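Local coordinates for uncharacterized protein MJ1460 (Methanocaldococcus jannaschii DSM 2661, PDB 2OSO), which is of unknown function but binds zinc through a V4R domain and probably belongs with the vinyl-4-reductase family proteins, at residues Leu128-Val141 with Gly147-Asp159. The protein carries 3 engineered substitutions. Residues are numbered along the deposited sequence; the frame is centred on the assembly and turned at random.
Sequences LEEIFYYYFVVNEV and GKDKCVFEVKEVD. Engineered in segment 128-141: Tyr-133 (natural residue Lys), Tyr-134 (natural residue Lys), Tyr-135 (natural residue Lys). With ZN (zinc ion), chain B.
Glu-140 and Phe-153 face each other as a non-hydrogen-bonded pair in the antiparallel beta hairpin of strands 135-142 and 151-158, a worked example of how paired strands bring metal ligands together. The Glu-140 side chain runs out extended, CG anti to the backbone N (chi1 -174°). Its CB lies 3.6 Å from Phe-153 CD2; CG passes over the ring face in a CH-pi contact, 4.1 Å from the Phe-153 centroid, and CD lies 3.7 Å from Phe-153 CE2. The carboxylate, turned 11° from the ring plane, gives OE2 to the zinc at 1.9 Å, while OE1, 3.4 Å from the zinc and not a ligand, is hydrogen-bonded elsewhere. Cys-151 SG, His-117 and Cys-143 complete the site. Val-155 CG1 touches Phe-136 CD1 at 3.4 Å and, in another direction, Leu-128 CD1, packing the hairpin on helix 118-132. At the opposite end the Glu-157 carboxylate stacks, planes 6° apart, on one face of engineered Tyr-134, whose other face meets Phe-132 O. An alanine in place of Glu-157 would probably leave the ring without its stacking partner and freer to turn. One water accepts from the N of Tyr-135, also engineered, and donates to Val-158 O at 2.8 Å.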
ATOM      1  N   LEU A 128      -8.837  18.518   2.934  1.00 22.06           N
ATOM      2  CA  LEU A 128      -9.628  19.692   3.328  1.00 22.00           C
ATOM      3  C   LEU A 128      -8.782  20.941   3.483  1.00 21.83           C
ATOM      4  O   LEU A 128      -9.251  22.037   3.173  1.00 25.50           O
ATOM      5  CB  LEU A 128     -10.357  19.429   4.631  1.00 19.44           C
ATOM      6  CG  LEU A 128     -11.537  18.452   4.482  1.00 21.27           C
ATOM      7  CD1 LEU A 128     -12.022  18.027   5.898  1.00 22.27           C
ATOM      8  CD2 LEU A 128     -12.654  19.053   3.662  1.00 24.28           C
ATOM      9  N   GLU A 129      -7.560  20.795   3.975  1.00 23.10           N
ATOM     10  CA  GLU A 129      -6.589  21.914   3.897  1.00 23.36           C
ATOM     11  C   GLU A 129      -6.222  22.363   2.459  1.00 24.80           C
ATOM     12  O   GLU A 129      -6.154  23.584   2.151  1.00 23.94           O
ATOM     13  CB  GLU A 129      -5.336  21.587   4.707  1.00 23.90           C
ATOM     14  CG  GLU A 129      -4.272  22.695   4.647  1.00 25.38           C
ATOM     15  CD  GLU A 129      -2.999  22.410   5.425  1.00 26.68           C
ATOM     16  OE1 GLU A 129      -3.022  21.660   6.414  1.00 26.28           O
ATOM     17  OE2 GLU A 129      -1.941  22.972   5.021  1.00 27.80           O
ATOM     18  N   GLU A 130      -5.947  21.405   1.573  1.00 25.15           N
ATOM     19  CA  GLU A 130      -5.725  21.724   0.164  1.00 25.81           C
ATOM     20  C   GLU A 130      -6.925  22.499  -0.466  1.00 25.57           C
ATOM     21  O   GLU A 130      -6.744  23.417  -1.266  1.00 25.02           O
ATOM     22  CB  GLU A 130      -5.392  20.452  -0.635  1.00 27.24           C
ATOM     23  CG  GLU A 130      -3.999  19.871  -0.424  1.00 27.46           C
ATOM     24  CD  GLU A 130      -2.854  20.857  -0.621  1.00 30.11           C
ATOM     25  OE1 GLU A 130      -2.616  21.349  -1.761  1.00 30.51           O
ATOM     26  OE2 GLU A 130      -2.184  21.181   0.384  1.00 30.22           O
ATOM     27  N   ILE A 131      -8.138  22.109  -0.112  1.00 24.23           N
ATOM     28  CA  ILE A 131      -9.337  22.717  -0.656  1.00 23.93           C
ATOM     29  C   ILE A 131      -9.634  24.072  -0.034  1.00 22.53           C
ATOM     30  O   ILE A 131      -9.913  24.980  -0.737  1.00 23.42           O
ATOM     31  CB  ILE A 131     -10.587  21.788  -0.477  1.00 23.77           C
ATOM     32  CG1 ILE A 131     -10.478  20.557  -1.380  1.00 24.39           C
ATOM     33  CG2 ILE A 131     -11.858  22.565  -0.837  1.00 22.69           C
ATOM     34  CD1 ILE A 131     -11.291  19.340  -0.882  1.00 23.77           C
ATOM     35  N   PHE A 132      -9.564  24.185   1.287  1.00 23.97           N
ATOM     36  CA  PHE A 132     -10.041  25.365   2.015  1.00 24.13           C
ATOM     37  C   PHE A 132      -8.937  26.239   2.686  1.00 21.90           C
ATOM     38  O   PHE A 132      -9.257  27.269   3.292  1.00 22.56           O
ATOM     39  CB  PHE A 132     -11.053  24.915   3.078  1.00 26.27           C
ATOM     40  CG  PHE A 132     -12.352  24.330   2.500  1.00 26.44           C
ATOM     41  CD1 PHE A 132     -13.150  25.098   1.625  1.00 26.78           C
ATOM     42  CD2 PHE A 132     -12.758  23.047   2.813  1.00 27.16           C
ATOM     43  CE1 PHE A 132     -14.328  24.583   1.095  1.00 27.23           C
ATOM     44  CE2 PHE A 132     -13.917  22.512   2.278  1.00 26.49           C
ATOM     45  CZ  PHE A 132     -14.736  23.295   1.442  1.00 26.57           C
ATOM     46  N   TYR A 133      -7.693  25.798   2.655  1.00 21.10           N
ATOM     47  CA  TYR A 133      -6.545  26.557   3.131  1.00 24.16           C
ATOM     48  C   TYR A 133      -6.262  26.400   4.612  1.00 23.63           C
ATOM     49  O   TYR A 133      -5.075  26.316   5.011  1.00 24.18           O
ATOM     50  CB  TYR A 133      -6.624  28.058   2.776  1.00 25.56           C
ATOM     51  CG  TYR A 133      -5.352  28.814   3.091  1.00 25.12           C
ATOM     52  CD1 TYR A 133      -4.245  28.693   2.265  1.00 26.95           C
ATOM     53  CD2 TYR A 133      -5.253  29.639   4.207  1.00 26.17           C
ATOM     54  CE1 TYR A 133      -3.063  29.341   2.536  1.00 27.30           C
ATOM     55  CE2 TYR A 133      -4.048  30.303   4.495  1.00 26.84           C
ATOM     56  CZ  TYR A 133      -2.962  30.146   3.655  1.00 26.00           C
ATOM     57  OH  TYR A 133      -1.755  30.806   3.866  1.00 26.86           O
ATOM     58  N   TYR A 134      -7.314  26.397   5.417  1.00 23.16           N
ATOM     59  CA  TYR A 134      -7.186  26.256   6.881  1.00 24.72           C
ATOM     60  C   TYR A 134      -6.536  24.939   7.276  1.00 24.53           C
ATOM     61  O   TYR A 134      -6.590  23.969   6.517  1.00 24.29           O
ATOM     62  CB  TYR A 134      -8.550  26.341   7.573  1.00 25.56           C
ATOM     63  CG  TYR A 134      -9.358  27.554   7.207  1.00 25.48           C
ATOM     64  CD1 TYR A 134      -8.810  28.823   7.304  1.00 25.50           C
ATOM     65  CD2 TYR A 134     -10.669  27.429   6.776  1.00 25.67           C
ATOM     66  CE1 TYR A 134      -9.549  29.965   6.973  1.00 26.23           C
ATOM     67  CE2 TYR A 134     -11.421  28.547   6.451  1.00 26.88           C
ATOM     68  CZ  TYR A 134     -10.859  29.814   6.560  1.00 26.37           C
ATOM     69  OH  TYR A 134     -11.599  30.931   6.239  1.00 27.15           O
ATOM     70  N   TYR A 135      -5.884  24.935   8.448  1.00 26.06           N
ATOM     71  CA  TYR A 135      -5.437  23.703   9.106  1.00 26.73           C
ATOM     72  C   TYR A 135      -6.672  23.062   9.671  1.00 26.42           C
ATOM     73  O   TYR A 135      -7.474  23.746  10.317  1.00 28.77           O
ATOM     74  CB  TYR A 135      -4.507  23.958  10.296  1.00 26.81           C
ATOM     75  CG  TYR A 135      -3.195  24.602   9.945  1.00 27.18           C
ATOM     76  CD1 TYR A 135      -2.360  24.053   8.959  1.00 26.90           C
ATOM     77  CD2 TYR A 135      -2.760  25.731  10.624  1.00 27.00           C
ATOM     78  CE1 TYR A 135      -1.136  24.642   8.634  1.00 26.42           C
ATOM     79  CE2 TYR A 135      -1.527  26.336  10.296  1.00 26.63           C
ATOM     80  CZ  TYR A 135      -0.721  25.767   9.313  1.00 26.11           C
ATOM     81  OH  TYR A 135       0.508  26.349   9.005  1.00 27.64           O
ATOM     82  N   PHE A 136      -6.831  21.758   9.440  1.00 25.97           N
ATOM     83  CA  PHE A 136      -7.938  20.975  10.001  1.00 24.82           C
ATOM     84  C   PHE A 136      -7.446  19.838  10.872  1.00 26.07           C
ATOM     85  O   PHE A 136      -6.402  19.214  10.575  1.00 26.45           O
ATOM     86  CB  PHE A 136      -8.819  20.390   8.901  1.00 25.14           C
ATOM     87  CG  PHE A 136      -9.629  21.420   8.144  1.00 25.65           C
ATOM     88  CD1 PHE A 136     -10.886  21.805   8.582  1.00 25.96           C
ATOM     89  CD2 PHE A 136      -9.101  22.040   7.006  1.00 26.24           C
ATOM     90  CE1 PHE A 136     -11.622  22.758   7.896  1.00 25.56           C
ATOM     91  CE2 PHE A 136      -9.844  23.011   6.300  1.00 25.70           C
ATOM     92  CZ  PHE A 136     -11.097  23.357   6.747  1.00 25.97           C
ATOM     93  N   VAL A 137      -8.199  19.548  11.945  1.00 24.91           N
ATOM     94  CA  VAL A 137      -8.061  18.279  12.653  1.00 25.60           C
ATOM     95  C   VAL A 137      -9.333  17.434  12.496  1.00 24.94           C
ATOM     96  O   VAL A 137     -10.423  17.913  12.714  1.00 24.58           O
ATOM     97  CB  VAL A 137      -7.788  18.473  14.153  1.00 26.81           C
ATOM     98  CG1 VAL A 137      -7.864  17.170  14.867  1.00 26.62           C
ATOM     99  CG2 VAL A 137      -6.388  19.144  14.355  1.00 28.44           C
ATOM    100  N   VAL A 138      -9.164  16.173  12.104  1.00 25.07           N
ATOM    101  CA  VAL A 138     -10.286  15.265  11.807  1.00 26.70           C
ATOM    102  C   VAL A 138     -10.195  14.074  12.748  1.00 25.72           C
ATOM    103  O   VAL A 138      -9.150  13.397  12.847  1.00 23.94           O
ATOM    104  CB  VAL A 138     -10.274  14.839  10.315  1.00 26.29           C
ATOM    105  CG1 VAL A 138     -11.468  13.857   9.942  1.00 27.19           C
ATOM    106  CG2 VAL A 138     -10.287  16.092   9.422  1.00 27.24           C
ATOM    107  N   ASN A 139     -11.279  13.843  13.481  1.00 26.19           N
ATOM    108  CA  ASN A 139     -11.326  12.825  14.481  1.00 27.18           C
ATOM    109  C   ASN A 139     -12.532  11.900  14.230  1.00 26.50           C
ATOM    110  O   ASN A 139     -13.647  12.349  14.126  1.00 25.50           O
ATOM    111  CB  ASN A 139     -11.396  13.487  15.852  1.00 29.05           C
ATOM    112  CG  ASN A 139     -11.487  12.486  16.987  1.00 31.46           C
ATOM    113  OD1 ASN A 139     -10.741  11.487  17.033  1.00 33.67           O
ATOM    114  ND2 ASN A 139     -12.365  12.766  17.942  1.00 31.97           N
ATOM    115  N   GLU A 140     -12.282  10.606  14.119  1.00 24.12           N
ATOM    116  CA  GLU A 140     -13.323   9.667  13.777  1.00 23.80           C
ATOM    117  C   GLU A 140     -13.984   9.338  15.103  1.00 24.03           C
ATOM    118  O   GLU A 140     -13.311   8.909  16.036  1.00 21.87           O
ATOM    119  CB  GLU A 140     -12.773   8.392  13.073  1.00 23.88           C
ATOM    120  CG  GLU A 140     -13.890   7.455  12.585  1.00 23.91           C
ATOM    121  CD  GLU A 140     -13.370   6.211  11.896  1.00 22.72           C
ATOM    122  OE1 GLU A 140     -12.198   5.858  12.117  1.00 23.77           O
ATOM    123  OE2 GLU A 140     -14.141   5.564  11.152  1.00 24.65           O
ATOM    124  N   VAL A 141     -15.295   9.557  15.169  1.00 24.73           N
ATOM    125  CA  VAL A 141     -16.057   9.398  16.402  1.00 23.65           C
ATOM    126  C   VAL A 141     -17.017   8.224  16.328  1.00 24.91           C
ATOM    127  O   VAL A 141     -17.487   7.767  17.357  1.00 23.99           O
ATOM    128  CB  VAL A 141     -16.812  10.740  16.736  1.00 24.54           C
ATOM    129  CG1 VAL A 141     -15.804  11.953  16.912  1.00 23.44           C
ATOM    130  CG2 VAL A 141     -17.863  11.069  15.631  1.00 23.04           C
ATOM    131  N   GLY A 147     -19.736  -1.657  14.593  1.00 28.37           N
ATOM    132  CA  GLY A 147     -21.099  -2.156  14.343  1.00 28.88           C
ATOM    133  C   GLY A 147     -22.000  -1.083  13.755  1.00 29.74           C
ATOM    134  O   GLY A 147     -23.155  -1.336  13.463  1.00 30.47           O
ATOM    135  N   LYS A 148     -21.463   0.107  13.524  1.00 29.49           N
ATOM    136  CA  LYS A 148     -22.234   1.195  12.919  1.00 29.80           C
ATOM    137  C   LYS A 148     -22.369   0.988  11.404  1.00 29.25           C
ATOM    138  O   LYS A 148     -21.634   0.192  10.794  1.00 28.83           O
ATOM    139  CB  LYS A 148     -21.587   2.536  13.241  1.00 30.42           C
ATOM    140  CG  LYS A 148     -21.518   2.854  14.740  1.00 30.26           C
ATOM    141  CD  LYS A 148     -22.869   2.964  15.375  1.00 31.04           C
ATOM    142  CE  LYS A 148     -23.356   4.375  15.588  1.00 30.92           C
ATOM    143  NZ  LYS A 148     -24.486   4.360  16.522  1.00 31.49           N
ATOM    144  N   ASP A 149     -23.341   1.654  10.801  1.00 29.12           N
ATOM    145  CA  ASP A 149     -23.592   1.512   9.355  1.00 29.95           C
ATOM    146  C   ASP A 149     -22.709   2.379   8.501  1.00 29.38           C
ATOM    147  O   ASP A 149     -22.549   2.092   7.328  1.00 29.20           O
ATOM    148  CB  ASP A 149     -25.038   1.851   9.005  1.00 31.87           C
ATOM    149  CG  ASP A 149     -26.035   0.936   9.681  1.00 33.13           C
ATOM    150  OD1 ASP A 149     -25.776  -0.293   9.778  1.00 35.52           O
ATOM    151  OD2 ASP A 149     -27.075   1.459  10.115  1.00 35.21           O
ATOM    152  N   LYS A 150     -22.171   3.456   9.078  1.00 29.58           N
ATOM    153  CA  LYS A 150     -21.315   4.381   8.373  1.00 27.83           C
ATOM    154  C   LYS A 150     -20.269   4.828   9.381  1.00 28.10           C
ATOM    155  O   LYS A 150     -20.538   4.816  10.586  1.00 28.97           O
ATOM    156  CB  LYS A 150     -22.124   5.602   7.901  1.00 28.42           C
ATOM    157  CG  LYS A 150     -23.300   5.283   6.977  1.00 28.12           C
ATOM    158  CD  LYS A 150     -23.874   6.540   6.411  1.00 28.12           C
ATOM    159  CE  LYS A 150     -25.107   6.295   5.599  1.00 27.65           C
ATOM    160  NZ  LYS A 150     -25.728   7.612   5.379  1.00 27.38           N
ATOM    161  N   CYS A 151     -19.080   5.205   8.910  1.00 26.30           N
ATOM    162  CA  CYS A 151     -18.110   5.899   9.771  1.00 26.52           C
ATOM    163  C   CYS A 151     -18.449   7.389   9.787  1.00 26.74           C
ATOM    164  O   CYS A 151     -18.914   7.927   8.766  1.00 29.18           O
ATOM    165  CB  CYS A 151     -16.689   5.689   9.302  1.00 24.01           C
ATOM    166  SG  CYS A 151     -16.098   3.928   9.057  1.00 23.76           S
ATOM    167  N   VAL A 152     -18.183   8.038  10.917  1.00 25.87           N
ATOM    168  CA  VAL A 152     -18.447   9.452  11.117  1.00 25.50           C
ATOM    169  C   VAL A 152     -17.201  10.160  11.639  1.00 26.51           C
ATOM    170  O   VAL A 152     -16.592   9.761  12.633  1.00 23.21           O
ATOM    171  CB  VAL A 152     -19.610   9.688  12.070  1.00 26.27           C
ATOM    172  CG1 VAL A 152     -19.846  11.200  12.258  1.00 27.15           C
ATOM    173  CG2 VAL A 152     -20.875   8.985  11.585  1.00 23.44           C
ATOM    174  N   PHE A 153     -16.869  11.241  10.944  1.00 26.07           N
ATOM    175  CA  PHE A 153     -15.702  12.065  11.241  1.00 25.31           C
ATOM    176  C   PHE A 153     -16.131  13.489  11.622  1.00 26.15           C
ATOM    177  O   PHE A 153     -16.898  14.139  10.901  1.00 27.91           O
ATOM    178  CB  PHE A 153     -14.775  12.111  10.035  1.00 23.57           C
ATOM    179  CG  PHE A 153     -14.319  10.731   9.529  1.00 22.71           C
ATOM    180  CD1 PHE A 153     -15.098  10.019   8.605  1.00 24.01           C
ATOM    181  CD2 PHE A 153     -13.114  10.186   9.937  1.00 23.66           C
ATOM    182  CE1 PHE A 153     -14.672   8.762   8.103  1.00 24.95           C
ATOM    183  CE2 PHE A 153     -12.688   8.898   9.457  1.00 22.53           C
ATOM    184  CZ  PHE A 153     -13.451   8.220   8.510  1.00 22.51           C
ATOM    185  N   GLU A 154     -15.577  13.956  12.736  1.00 26.74           N
ATOM    186  CA  GLU A 154     -15.696  15.329  13.230  1.00 28.43           C
ATOM    187  C   GLU A 154     -14.545  16.184  12.633  1.00 28.94           C
ATOM    188  O   GLU A 154     -13.356  15.802  12.779  1.00 28.01           O
ATOM    189  CB  GLU A 154     -15.499  15.252  14.737  1.00 32.68           C
ATOM    190  CG  GLU A 154     -16.261  16.136  15.601  1.00 37.18           C
ATOM    191  CD  GLU A 154     -16.350  15.502  17.005  1.00 40.12           C
ATOM    192  OE1 GLU A 154     -15.265  15.071  17.520  1.00 44.71           O
ATOM    193  OE2 GLU A 154     -17.473  15.345  17.543  1.00 43.02           O
ATOM    194  N   VAL A 155     -14.890  17.289  11.947  1.00 27.01           N
ATOM    195  CA  VAL A 155     -13.898  18.169  11.284  1.00 26.69           C
ATOM    196  C   VAL A 155     -13.819  19.498  12.011  1.00 26.53           C
ATOM    197  O   VAL A 155     -14.819  20.222  12.091  1.00 26.92           O
ATOM    198  CB  VAL A 155     -14.236  18.465   9.782  1.00 25.48           C
ATOM    199  CG1 VAL A 155     -13.123  19.358   9.118  1.00 25.54           C
ATOM    200  CG2 VAL A 155     -14.428  17.184   9.005  1.00 25.55           C
ATOM    201  N   LYS A 156     -12.621  19.836  12.484  1.00 28.05           N
ATOM    202  CA  LYS A 156     -12.364  21.021  13.277  1.00 28.87           C
ATOM    203  C   LYS A 156     -11.311  21.875  12.617  1.00 26.53           C
ATOM    204  O   LYS A 156     -10.285  21.390  12.146  1.00 23.36           O
ATOM    205  CB  LYS A 156     -11.835  20.655  14.643  1.00 30.85           C
ATOM    206  CG  LYS A 156     -12.890  20.124  15.602  1.00 34.10           C
ATOM    207  CD  LYS A 156     -12.241  19.553  16.867  1.00 35.24           C
ATOM    208  CE  LYS A 156     -11.412  18.286  16.577  1.00 37.89           C
ATOM    209  NZ  LYS A 156     -12.048  17.267  15.639  1.00 39.44           N
ATOM    210  N   GLU A 157     -11.563  23.168  12.610  1.00 25.18           N
ATOM    211  CA  GLU A 157     -10.650  24.126  12.038  1.00 26.20           C
ATOM    212  C   GLU A 157      -9.751  24.544  13.196  1.00 27.60           C
ATOM    213  O   GLU A 157     -10.245  24.791  14.311  1.00 28.99           O
ATOM    214  CB  GLU A 157     -11.491  25.289  11.516  1.00 26.78           C
ATOM    215  CG  GLU A 157     -10.875  26.121  10.491  1.00 26.27           C
ATOM    216  CD  GLU A 157     -11.655  27.408  10.253  1.00 26.94           C
ATOM    217  OE1 GLU A 157     -12.814  27.336   9.784  1.00 26.04           O
ATOM    218  OE2 GLU A 157     -11.076  28.484  10.499  1.00 26.55           O
ATOM    219  N   VAL A 158      -8.448  24.642  12.965  1.00 29.11           N
ATOM    220  CA  VAL A 158      -7.514  24.936  14.026  1.00 31.48           C
ATOM    221  C   VAL A 158      -6.455  25.948  13.578  1.00 34.46           C
ATOM    222  O   VAL A 158      -6.127  26.026  12.391  1.00 33.54           O
ATOM    223  CB  VAL A 158      -6.820  23.614  14.512  1.00 31.98           C
ATOM    224  CG1 VAL A 158      -7.859  22.646  15.127  1.00 31.58           C
ATOM    225  CG2 VAL A 158      -6.055  22.924  13.380  1.00 31.60           C
ATOM    226  N   ASP A 159      -5.910  26.714  14.530  1.00 38.78           N
ATOM    227  CA  ASP A 159      -4.669  27.498  14.286  1.00 42.59           C
ATOM    228  C   ASP A 159      -3.515  27.044  15.185  1.00 43.70           C
ATOM    229  O   ASP A 159      -2.581  26.372  14.727  1.00 45.19           O
ATOM    230  CB  ASP A 159      -4.893  29.010  14.438  1.00 44.24           C
ATOM    231  CG  ASP A 159      -6.142  29.346  15.218  1.00 45.93           C
ATOM    232  OD1 ASP A 159      -7.254  29.267  14.632  1.00 47.89           O
ATOM    233  OD2 ASP A 159      -6.015  29.695  16.412  1.00 47.47           O
TER
HETATM  234 ZN    ZN B 163     -14.290   3.819  10.460  1.00 23.35          ZN
HETATM  235  O   HOH W   1      -6.475  27.462   9.993  1.00 34.07           O